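Local coordinates for argonaute (Methanocaldococcus jannaschii, PDB 5G5S), which cuts single-stranded target DNA under the direction of short single-stranded DNA guides and may defend the archaeon against invading genetic elements, at residues A[33-36]-A[37-41]; A[163-167]-A[168-172]; A[579-582]-A[583-587]; A[693-697]-A[698-702]. One frame throughout, in Å; residues are numbered along the deposited sequence.

How the interactions relate
Met in order from the N terminus, the four contacts follow one another in series; none nests in or crosses another, and each joins residues that are neighbours in sequence. Interaction 1 turns the chain between strand 25-31 and helix 41-47 of the N-terminal domain. Interaction 2 leads strand 150-163 into the short helix 167-170 of the PAZ region. Interaction 3 is a stretch of helix 577-590 in the PIWI domain, and interaction 4 ends helix 684-697 of the same domain. Interactions 2 and 4 are the nearest pair, their centres about 22 Å apart, whereas interactions 2 and 3, about 46 Å apart, lie on opposite sides of the chain's centre.

Interaction 1: A[33-36]-A[37-41]; sequences SFVN and EAFNF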
loop_
_atom_site.group_PDB
_atom_site.type_symbol
_atom_site.label_atom_id
_atom_site.label_comp_id
_atom_site.label_asym_id
_atom_site.label_seq_id
_atom_site.Cartn_x
_atom_site.Cartn_y
_atom_site.Cartn_z
ATOM N N SER A 33 29.059 -34.272 1.568
ATOM C CA SER A 33 28.884 -34.873 2.892
ATOM C C SER A 33 27.393 -34.939 3.268
ATOM O O SER A 33 26.558 -34.298 2.624
ATOM C CB SER A 33 29.671 -34.089 3.940
ATOM O OG SER A 33 29.248 -32.737 4.009
ATOM N N PHE A 34 27.068 -35.727 4.307
ATOM C CA PHE A 34 25.701 -35.913 4.789
ATOM C C PHE A 34 25.175 -34.697 5.565
ATOM O O PHE A 34 25.933 -34.025 6.266
ATOM C CB PHE A 34 25.596 -37.208 5.626
ATOM C CG PHE A 34 24.276 -37.435 6.333
ATOM C CD1 PHE A 34 23.159 -37.879 5.632
ATOM C CD2 PHE A 34 24.151 -37.203 7.699
ATOM C CE1 PHE A 34 21.938 -38.075 6.284
ATOM C CE2 PHE A 34 22.931 -37.400 8.349
ATOM C CZ PHE A 34 21.833 -37.835 7.638
ATOM N N VAL A 35 23.863 -34.437 5.436
ATOM C CA VAL A 35 23.145 -33.362 6.130
ATOM C C VAL A 35 21.803 -33.862 6.689
ATOM O O VAL A 35 21.066 -34.563 5.989
ATOM C CB VAL A 35 22.991 -32.051 5.304
ATOM C CG1 VAL A 35 24.275 -31.227 5.312
ATOM C CG2 VAL A 35 22.517 -32.322 3.876
ATOM N N ASN A 36 21.491 -33.484 7.923
ATOM C CA ASN A 36 20.249 -33.893 8.567
ATOM C C ASN A 36 19.092 -32.986 8.177
ATOM O O ASN A 36 19.268 -32.025 7.434
ATOM C CB ASN A 36 20.413 -33.884 10.084
ATOM C CG ASN A 36 20.570 -32.485 10.643
ATOM O OD1 ASN A 36 20.548 -31.503 9.904
ATOM N ND2 ASN A 36 20.730 -32.389 11.956
ATOM N N GLU A 37 17.911 -33.290 8.701
ATOM C CA GLU A 37 16.695 -32.519 8.424
ATOM C C GLU A 37 16.688 -31.088 8.971
ATOM O O GLU A 37 15.975 -30.227 8.464
ATOM C CB GLU A 37 15.447 -33.268 8.880
ATOM C CG GLU A 37 14.188 -32.768 8.196
ATOM C CD GLU A 37 14.334 -32.743 6.688
ATOM O OE1 GLU A 37 14.822 -33.745 6.126
ATOM O OE2 GLU A 37 13.960 -31.726 6.068
ATOM N N ALA A 38 17.479 -30.848 10.011
ATOM C CA ALA A 38 17.568 -29.541 10.660
ATOM C C ALA A 38 18.680 -28.664 10.083
ATOM O O ALA A 38 19.026 -27.631 10.652
ATOM C CB ALA A 38 17.747 -29.706 12.160
ATOM N N PHE A 39 19.240 -29.093 8.958
ATOM C CA PHE A 39 20.329 -28.393 8.287
ATOM C C PHE A 39 20.039 -26.971 7.805
ATOM O O PHE A 39 20.930 -26.126 7.864
ATOM C CB PHE A 39 20.853 -29.220 7.119
ATOM C CG PHE A 39 21.975 -28.558 6.382
ATOM C CD1 PHE A 39 23.145 -28.228 7.040
ATOM C CD2 PHE A 39 21.857 -28.258 5.040
ATOM C CE1 PHE A 39 24.180 -27.614 6.371
ATOM C CE2 PHE A 39 22.891 -27.646 4.364
ATOM C CZ PHE A 39 24.052 -27.322 5.031
ATOM N N ASN A 40 18.826 -26.714 7.313
ATOM C CA ASN A 40 18.457 -25.383 6.808
ATOM C C ASN A 40 19.394 -24.869 5.717
ATOM O O ASN A 40 20.156 -23.929 5.911
ATOM C CB ASN A 40 18.261 -24.350 7.924
ATOM C CG ASN A 40 17.541 -23.112 7.440
ATOM O OD1 ASN A 40 17.144 -23.024 6.279
ATOM N ND2 ASN A 40 17.362 -22.150 8.333
ATOM N N PHE A 41 19.318 -25.517 4.563
ATOM C CA PHE A 41 20.164 -25.231 3.414
ATOM C C PHE A 41 20.064 -23.793 2.918
ATOM O O PHE A 41 21.079 -23.193 2.581
ATOM C CB PHE A 41 19.763 -26.190 2.288
ATOM C CG PHE A 41 20.632 -26.120 1.068
ATOM C CD1 PHE A 41 22.005 -26.217 1.167
ATOM C CD2 PHE A 41 20.066 -26.006 -0.185
ATOM C CE1 PHE A 41 22.799 -26.171 0.039
ATOM C CE2 PHE A 41 20.853 -25.958 -1.316
ATOM C CZ PHE A 41 22.223 -26.041 -1.204
#
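Asn36, Phe39 and Val35 carry this contact, a tight reversal of the chain on the protein surface. Asn36 opens a type I beta turn that runs through Glu37 and Ala38 to Phe39, closed by a weak hydrogen bond of 3.3 Å from Phe39 N to Asn36 O. The amide side chain of Asn36 folds back over the turn: a chi1 of 68° tucks it above its own backbone and leaves OD1 3.1 Å from Ala38 N. Asparagine suits the first place of such a turn because its side chain is short enough to fold back in this way. Just before the turn, Val35 places CG1 over one face of the Phe39 ring. The methyl stands 3.5 Å from the ring centroid and only 7° off the normal, a CH-pi contact over the middle of the face, where a branching methyl fits well against a flat ring. The ring of Phe39 also meets that of Phe44 on helix 41-47, their planes at about 50°. The turn lies in the loop of the N-terminal domain that leaves strand 25-31 and delivers the chain to helix 41-47, where Asn40 is the N-cap and its OD1 makes a weak hydrogen bond to Arg43 N.

Interaction 2: A[163-167]-A[168-172]; sequences ITKHL and WDFVN
A chi1 of 70° on His166 turns the edge of the imidazole toward the first amides of the helix, while Phe170, its CG anti to the backbone N, turns its ring back toward Ile163. His166 NE2 comes within 2.9 Å of Asp169 OD1, at the imidazole edge, but the hydrogen bond is weak: the N-H points well aside, at 117°, and the ring and carboxylate planes lie 52° apart. The stronger partner of that carboxylate is Arg173, whose NE forms a salt bridge with the same OD1. His166 is the N-cap of the short helix 167-170 in the PAZ domain, which binds the guide's 3' end; the side chain of Leu167 is about 9 Å from that of Tyr196, which interacts with that end. His166 O accepts from Phe170 N at 2.9 Å, and Leu167 O from Val171 N. Asn172 then ends the helix in a Schellman motif, asparagine being among the residues that most easily adopt the positive phi needed. On the apolar side, Ile163 crosses Phe170 at about a right angle, its CG2 3.5 Å from Phe170 CD1, and Leu257 of strand 255-260 touches both. Lys165 CD lies 3.7 Å from Phe170 N, at the phenylalanine ring's edge.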
loop_
_atom_site.group_PDB
_atom_site.type_symbol
_atom_site.label_atom_id
_atom_site.label_comp_id
_atom_site.label_asym_id
_atom_site.label_seq_id
_atom_site.Cartn_x
_atom_site.Cartn_y
_atom_site.Cartn_z
ATOM N N ILE A 163 7.068 3.570 19.371
ATOM C CA ILE A 163 6.296 4.163 20.462
ATOM C C ILE A 163 6.687 3.392 21.719
ATOM O O ILE A 163 6.508 2.176 21.777
ATOM C CB ILE A 163 4.770 4.140 20.189
ATOM C CG1 ILE A 163 4.420 4.630 18.746
ATOM C CG2 ILE A 163 4.001 4.871 21.292
ATOM C CD1 ILE A 163 3.873 6.080 18.556
ATOM N N THR A 164 7.312 4.091 22.675
ATOM C CA THR A 164 7.809 3.511 23.928
ATOM C C THR A 164 6.672 3.070 24.868
ATOM O O THR A 164 6.801 2.051 25.557
ATOM C CB THR A 164 8.889 4.402 24.551
ATOM O OG1 THR A 164 8.372 5.724 24.708
ATOM C CG2 THR A 164 10.166 4.437 23.705
ATOM N N LYS A 165 5.550 3.817 24.852
ATOM C CA LYS A 165 4.328 3.472 25.585
ATOM C C LYS A 165 3.734 2.302 24.794
ATOM O O LYS A 165 3.626 2.399 23.567
ATOM C CB LYS A 165 3.340 4.665 25.601
ATOM C CG LYS A 165 2.080 4.433 26.444
ATOM C CD LYS A 165 0.943 5.377 26.063
ATOM C CE LYS A 165 0.967 6.693 26.804
ATOM N NZ LYS A 165 -0.084 7.620 26.312
ATOM N N HIS A 166 3.405 1.189 25.473
ATOM C CA HIS A 166 2.869 -0.005 24.815
ATOM C C HIS A 166 1.544 0.200 24.068
ATOM O O HIS A 166 0.807 1.147 24.343
ATOM C CB HIS A 166 2.767 -1.159 25.791
ATOM C CG HIS A 166 1.709 -0.954 26.813
ATOM N ND1 HIS A 166 2.004 -0.406 28.045
ATOM C CD2 HIS A 166 0.382 -1.199 26.745
ATOM C CE1 HIS A 166 0.863 -0.385 28.707
ATOM N NE2 HIS A 166 -0.146 -0.833 27.955
ATOM N N LEU A 167 1.241 -0.727 23.151
ATOM C CA LEU A 167 0.068 -0.713 22.288
ATOM C C LEU A 167 -1.306 -0.555 22.979
ATOM O O LEU A 167 -2.098 0.264 22.511
ATOM C CB LEU A 167 0.136 -1.874 21.269
ATOM C CG LEU A 167 -0.944 -2.016 20.197
ATOM C CD1 LEU A 167 -1.093 -0.757 19.362
ATOM C CD2 LEU A 167 -0.640 -3.198 19.304
ATOM N N TRP A 168 -1.561 -1.266 24.102
ATOM C CA TRP A 168 -2.833 -1.169 24.843
ATOM C C TRP A 168 -3.089 0.192 25.512
ATOM O O TRP A 168 -4.195 0.726 25.369
ATOM C CB TRP A 168 -3.030 -2.347 25.815
ATOM C CG TRP A 168 -4.368 -2.413 26.512
ATOM C CD1 TRP A 168 -4.582 -2.556 27.853
ATOM C CD2 TRP A 168 -5.672 -2.335 25.905
ATOM N NE1 TRP A 168 -5.932 -2.591 28.118
ATOM C CE2 TRP A 168 -6.625 -2.459 26.941
ATOM C CE3 TRP A 168 -6.130 -2.187 24.582
ATOM C CZ2 TRP A 168 -8.008 -2.443 26.696
ATOM C CZ3 TRP A 168 -7.497 -2.125 24.346
ATOM C CH2 TRP A 168 -8.420 -2.272 25.392
ATOM N N ASP A 169 -2.084 0.758 26.226
ATOM C CA ASP A 169 -2.224 2.076 26.871
ATOM C C ASP A 169 -2.252 3.163 25.824
ATOM O O ASP A 169 -2.962 4.161 25.991
ATOM C CB ASP A 169 -1.078 2.372 27.862
ATOM C CG ASP A 169 -1.290 1.895 29.291
ATOM O OD1 ASP A 169 -1.932 0.831 29.478
ATOM O OD2 ASP A 169 -0.706 2.512 30.216
ATOM N N PHE A 170 -1.478 2.969 24.736
ATOM C CA PHE A 170 -1.393 3.911 23.635
ATOM C C PHE A 170 -2.764 4.118 22.999
ATOM O O PHE A 170 -3.146 5.264 22.730
ATOM C CB PHE A 170 -0.332 3.457 22.614
ATOM C CG PHE A 170 -0.149 4.422 21.474
ATOM C CD1 PHE A 170 0.614 5.574 21.634
ATOM C CD2 PHE A 170 -0.794 4.221 20.263
ATOM C CE1 PHE A 170 0.759 6.487 20.586
ATOM C CE2 PHE A 170 -0.655 5.138 19.223
ATOM C CZ PHE A 170 0.134 6.256 19.384
ATOM N N VAL A 171 -3.519 3.012 22.802
ATOM C CA VAL A 171 -4.867 3.034 22.207
ATOM C C VAL A 171 -5.969 3.368 23.248
ATOM O O VAL A 171 -7.130 2.992 23.076
ATOM C CB VAL A 171 -5.177 1.796 21.306
ATOM C CG1 VAL A 171 -4.188 1.697 20.150
ATOM C CG2 VAL A 171 -5.222 0.487 22.101
ATOM N N ASN A 172 -5.576 4.098 24.326
ATOM C CA ASN A 172 -6.404 4.568 25.447
ATOM C C ASN A 172 -7.301 3.479 26.046
ATOM O O ASN A 172 -8.433 3.752 26.450
ATOM C CB ASN A 172 -7.193 5.833 25.051
ATOM C CG ASN A 172 -6.327 7.064 24.867
ATOM O OD1 ASN A 172 -5.576 7.485 25.772
ATOM N ND2 ASN A 172 -6.437 7.683 23.697
#

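Interaction 3: A[579-582]-A[583-587]; sequences ERND and LKEIS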
loop_
_atom_site.group_PDB
_atom_site.type_symbol
_atom_site.label_atom_id
_atom_site.label_comp_id
_atom_site.label_asym_id
_atom_site.label_seq_id
_atom_site.Cartn_x
_atom_site.Cartn_y
_atom_site.Cartn_z
ATOM N N GLU A 579 3.759 -21.410 -9.714
ATOM C CA GLU A 579 2.687 -20.639 -10.344
ATOM C C GLU A 579 2.869 -20.513 -11.862
ATOM O O GLU A 579 1.869 -20.506 -12.580
ATOM C CB GLU A 579 2.614 -19.221 -9.749
ATOM C CG GLU A 579 2.081 -19.104 -8.334
ATOM C CD GLU A 579 2.137 -17.685 -7.800
ATOM O OE1 GLU A 579 1.228 -16.883 -8.116
ATOM O OE2 GLU A 579 3.110 -17.365 -7.081
ATOM N N ARG A 580 4.133 -20.366 -12.340
ATOM C CA ARG A 580 4.495 -20.154 -13.748
ATOM C C ARG A 580 3.880 -21.155 -14.717
ATOM O O ARG A 580 3.297 -20.747 -15.717
ATOM C CB ARG A 580 6.021 -20.053 -13.941
ATOM C CG ARG A 580 6.647 -18.806 -13.302
ATOM C CD ARG A 580 8.087 -18.558 -13.733
ATOM N NE ARG A 580 8.982 -19.686 -13.457
ATOM C CZ ARG A 580 9.951 -20.101 -14.273
ATOM N NH1 ARG A 580 10.161 -19.490 -15.433
ATOM N NH2 ARG A 580 10.711 -21.135 -13.937
ATOM N N ASN A 581 3.974 -22.447 -14.405
ATOM C CA ASN A 581 3.409 -23.515 -15.225
ATOM C C ASN A 581 1.887 -23.530 -15.159
ATOM O O ASN A 581 1.244 -23.827 -16.167
ATOM C CB ASN A 581 3.969 -24.868 -14.822
ATOM C CG ASN A 581 3.437 -25.992 -15.680
ATOM O OD1 ASN A 581 3.795 -26.125 -16.857
ATOM N ND2 ASN A 581 2.484 -26.747 -15.141
ATOM N N ASP A 582 1.312 -23.242 -13.979
ATOM C CA ASP A 582 -0.137 -23.191 -13.791
ATOM C C ASP A 582 -0.722 -22.022 -14.591
ATOM O O ASP A 582 -1.808 -22.158 -15.160
ATOM C CB ASP A 582 -0.492 -23.054 -12.298
ATOM C CG ASP A 582 -0.286 -24.293 -11.439
ATOM O OD1 ASP A 582 0.503 -25.174 -11.841
ATOM O OD2 ASP A 582 -0.877 -24.354 -10.339
ATOM N N LEU A 583 0.015 -20.885 -14.644
ATOM C CA LEU A 583 -0.385 -19.697 -15.400
ATOM C C LEU A 583 -0.258 -19.930 -16.897
ATOM O O LEU A 583 -1.090 -19.435 -17.651
ATOM C CB LEU A 583 0.360 -18.442 -14.947
ATOM C CG LEU A 583 -0.003 -17.889 -13.562
ATOM C CD1 LEU A 583 0.905 -16.744 -13.194
ATOM C CD2 LEU A 583 -1.468 -17.458 -13.486
ATOM N N LYS A 584 0.729 -20.751 -17.316
ATOM C CA LYS A 584 0.922 -21.188 -18.701
ATOM C C LYS A 584 -0.298 -22.007 -19.151
ATOM O O LYS A 584 -0.824 -21.750 -20.228
ATOM C CB LYS A 584 2.201 -22.033 -18.848
ATOM C CG LYS A 584 3.460 -21.205 -19.047
ATOM C CD LYS A 584 4.612 -22.052 -19.595
ATOM C CE LYS A 584 5.606 -22.445 -18.535
ATOM N NZ LYS A 584 6.630 -23.384 -19.065
ATOM N N GLU A 585 -0.779 -22.941 -18.298
ATOM C CA GLU A 585 -1.949 -23.795 -18.562
ATOM C C GLU A 585 -3.269 -23.013 -18.562
ATOM O O GLU A 585 -4.111 -23.256 -19.423
ATOM C CB GLU A 585 -2.019 -24.991 -17.586
ATOM C CG GLU A 585 -0.848 -25.963 -17.678
ATOM C CD GLU A 585 -0.578 -26.548 -19.051
ATOM O OE1 GLU A 585 -1.439 -27.305 -19.555
ATOM O OE2 GLU A 585 0.487 -26.233 -19.629
ATOM N N ILE A 586 -3.442 -22.085 -17.605
ATOM C CA ILE A 586 -4.624 -21.232 -17.470
ATOM C C ILE A 586 -4.857 -20.361 -18.723
ATOM O O ILE A 586 -6.002 -20.236 -19.162
ATOM C CB ILE A 586 -4.591 -20.443 -16.116
ATOM C CG1 ILE A 586 -5.539 -21.078 -15.099
ATOM C CG2 ILE A 586 -4.887 -18.949 -16.266
ATOM C CD1 ILE A 586 -5.163 -20.843 -13.647
ATOM N N SER A 587 -3.772 -19.796 -19.307
ATOM C CA SER A 587 -3.831 -18.947 -20.497
ATOM C C SER A 587 -4.375 -19.714 -21.691
ATOM O O SER A 587 -5.188 -19.170 -22.443
ATOM C CB SER A 587 -2.463 -18.342 -20.816
ATOM O OG SER A 587 -1.523 -19.315 -21.250
#
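From Glu579 to Ile586 the backbone is regular alpha-helix, each amide bonded to the carbonyl four residues back, from Leu583 N to Glu579 O at 2.8 Å through to Ile586 N to Asp582 O at 2.9 Å. Side chains then lean on the carbonyls of the preceding turn. Leu583 CG rests 3.4 Å from Glu579 O, and its side chain packs on Leu547 and Ile551 of helix 547-556 and on Phe644 of strand 636-645; a buried, branched apolar chain suits that seam. Lys584 runs back along the helix, CG 3.4 Å from Arg580 O, and a bend at chi3 (-101°) carries CE past Asn581 CA. This helix is the crossover of a beta-alpha-beta unit linking the parallel strands 566-571 and 593-600 of the RNase H-like PIWI domain. Asp582 touches Pro548, its side chain about 9 Å from that of Glu543, probably an active-site residue as in relatives. The carboxylate of buried Glu579 accepts hydrogen bonds from Gln576 N and Leu547 N. The guanidinium of Arg580 pairs with Glu649 in a salt bridge and with Asn577 OD1. On the exposed flank, Glu585 lays CG 3.3 Å from Asn581 O. Ser587 OG donates to Lys584 O, three residues back, at 2.7 Å.

Interaction 4: A[693-697]-A[698-702]; sequences VKALG and KNWKI
Leu696 reaches forward from the last turn of the helix to overlap Ile702, the two chains crossing obliquely with Leu696 CD1 3.6 Å from Ile702 CG1. Both methyls of the leucine take part, CD2 lying 3.7 Å from Ile702 CD1, so two branched chains mesh where the peptide doubles back. Leu696 CG is anti to the backbone N (chi1 -158°), and this turns its branches toward the returning segment; Val517 of strand 517-525 lies against the same leucine. Between the two residues, helix 684-697 of the PIWI domain stops in a Schellman motif. Trp700 N bonds to Ala695 O at 3.1 Å with an angle of 158° at the hydrogen, and Asn699 N to Leu696 O at 3.2 Å, its donor standing above the carbonyl plane. Asn699, the C-prime residue, takes positive phi (65°), a conformation asparagine accepts more readily than most residues with a side chain. Ala695 O also receives a weak bond from Lys698 N, whose stronger acceptor is Lys694 O. The side chain of Lys694 is about 4 Å from that of Asp690, which probably binds manganese as in relatives. The small Ala695 leaves room for the tryptophan: its CB meets Trp700 CD1 at 3.7 Å, and Ala695 O lies near the plane of the indole, at its edge. Lys698 bends at chi3, its CG 3.3 Å from Lys694 O and in plane at the indole edge.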
loop_
_atom_site.group_PDB
_atom_site.type_symbol
_atom_site.label_atom_id
_atom_site.label_comp_id
_atom_site.label_asym_id
_atom_site.label_seq_id
_atom_site.Cartn_x
_atom_site.Cartn_y
_atom_site.Cartn_z
ATOM N N VAL A 693 -8.579 -4.704 2.034
ATOM C CA VAL A 693 -7.970 -5.731 2.888
ATOM C C VAL A 693 -7.731 -5.184 4.308
ATOM O O VAL A 693 -8.063 -5.875 5.278
ATOM C CB VAL A 693 -6.745 -6.421 2.215
ATOM C CG1 VAL A 693 -6.002 -7.350 3.181
ATOM C CG2 VAL A 693 -7.191 -7.207 0.980
ATOM N N LYS A 694 -7.262 -3.914 4.427
ATOM C CA LYS A 694 -7.070 -3.247 5.721
ATOM C C LYS A 694 -8.412 -3.055 6.427
ATOM O O LYS A 694 -8.513 -3.355 7.620
ATOM C CB LYS A 694 -6.335 -1.891 5.590
ATOM C CG LYS A 694 -4.896 -1.945 5.062
ATOM C CD LYS A 694 -3.935 -2.756 5.940
ATOM C CE LYS A 694 -2.658 -3.112 5.213
ATOM N NZ LYS A 694 -1.961 -4.264 5.849
ATOM N N ALA A 695 -9.438 -2.590 5.682
ATOM C CA ALA A 695 -10.800 -2.356 6.164
ATOM C C ALA A 695 -11.422 -3.637 6.717
ATOM O O ALA A 695 -12.035 -3.611 7.785
ATOM C CB ALA A 695 -11.672 -1.792 5.050
ATOM N N LEU A 696 -11.219 -4.765 6.017
ATOM C CA LEU A 696 -11.727 -6.059 6.448
ATOM C C LEU A 696 -11.013 -6.547 7.721
ATOM O O LEU A 696 -11.636 -7.189 8.572
ATOM C CB LEU A 696 -11.612 -7.068 5.297
ATOM C CG LEU A 696 -12.522 -8.301 5.324
ATOM C CD1 LEU A 696 -13.810 -8.079 6.136
ATOM C CD2 LEU A 696 -12.844 -8.741 3.919
ATOM N N GLY A 697 -9.729 -6.191 7.846
ATOM C CA GLY A 697 -8.905 -6.484 9.011
ATOM C C GLY A 697 -9.379 -5.696 10.219
ATOM O O GLY A 697 -9.262 -6.174 11.350
ATOM N N LYS A 698 -9.935 -4.482 9.993
ATOM C CA LYS A 698 -10.486 -3.686 11.089
ATOM C C LYS A 698 -11.951 -3.993 11.399
ATOM O O LYS A 698 -12.589 -3.294 12.188
ATOM C CB LYS A 698 -10.140 -2.188 11.042
ATOM C CG LYS A 698 -10.220 -1.508 9.709
ATOM C CD LYS A 698 -9.565 -0.139 9.751
ATOM C CE LYS A 698 -8.088 -0.172 9.481
ATOM N NZ LYS A 698 -7.523 1.199 9.485
ATOM N N ASN A 699 -12.439 -5.112 10.839
ATOM C CA ASN A 699 -13.782 -5.642 10.996
ATOM C C ASN A 699 -14.910 -4.779 10.422
ATOM O O ASN A 699 -15.993 -4.699 11.010
ATOM C CB ASN A 699 -14.042 -6.205 12.421
ATOM C CG ASN A 699 -13.025 -7.250 12.849
ATOM O OD1 ASN A 699 -12.878 -8.318 12.229
ATOM N ND2 ASN A 699 -12.270 -6.948 13.899
ATOM N N TRP A 700 -14.663 -4.160 9.234
ATOM C CA TRP A 700 -15.681 -3.431 8.465
ATOM C C TRP A 700 -16.580 -4.528 7.870
ATOM O O TRP A 700 -16.098 -5.638 7.600
ATOM C CB TRP A 700 -15.056 -2.661 7.286
ATOM C CG TRP A 700 -14.673 -1.239 7.553
ATOM C CD1 TRP A 700 -13.498 -0.792 8.086
ATOM C CD2 TRP A 700 -15.416 -0.068 7.181
ATOM N NE1 TRP A 700 -13.488 0.585 8.125
ATOM C CE2 TRP A 700 -14.651 1.056 7.569
ATOM C CE3 TRP A 700 -16.671 0.142 6.582
ATOM C CZ2 TRP A 700 -15.092 2.370 7.369
ATOM C CZ3 TRP A 700 -17.100 1.446 6.377
ATOM C CH2 TRP A 700 -16.323 2.541 6.782
ATOM N N LYS A 701 -17.865 -4.218 7.649
ATOM C CA LYS A 701 -18.836 -5.150 7.070
ATOM C C LYS A 701 -18.574 -5.354 5.569
ATOM O O LYS A 701 -18.209 -4.405 4.871
ATOM C CB LYS A 701 -20.257 -4.600 7.284
ATOM C CG LYS A 701 -21.388 -5.544 6.903
ATOM C CD LYS A 701 -22.758 -4.891 7.075
ATOM C CE LYS A 701 -23.303 -4.319 5.787
ATOM N NZ LYS A 701 -24.678 -3.781 5.962
ATOM N N ILE A 702 -18.766 -6.594 5.082
ATOM C CA ILE A 702 -18.670 -6.933 3.664
ATOM C C ILE A 702 -20.104 -6.828 3.170
ATOM O O ILE A 702 -20.974 -7.571 3.650
ATOM C CB ILE A 702 -18.100 -8.358 3.398
ATOM C CG1 ILE A 702 -16.696 -8.552 3.977
ATOM C CG2 ILE A 702 -18.151 -8.712 1.898
ATOM C CD1 ILE A 702 -16.340 -10.020 4.200
#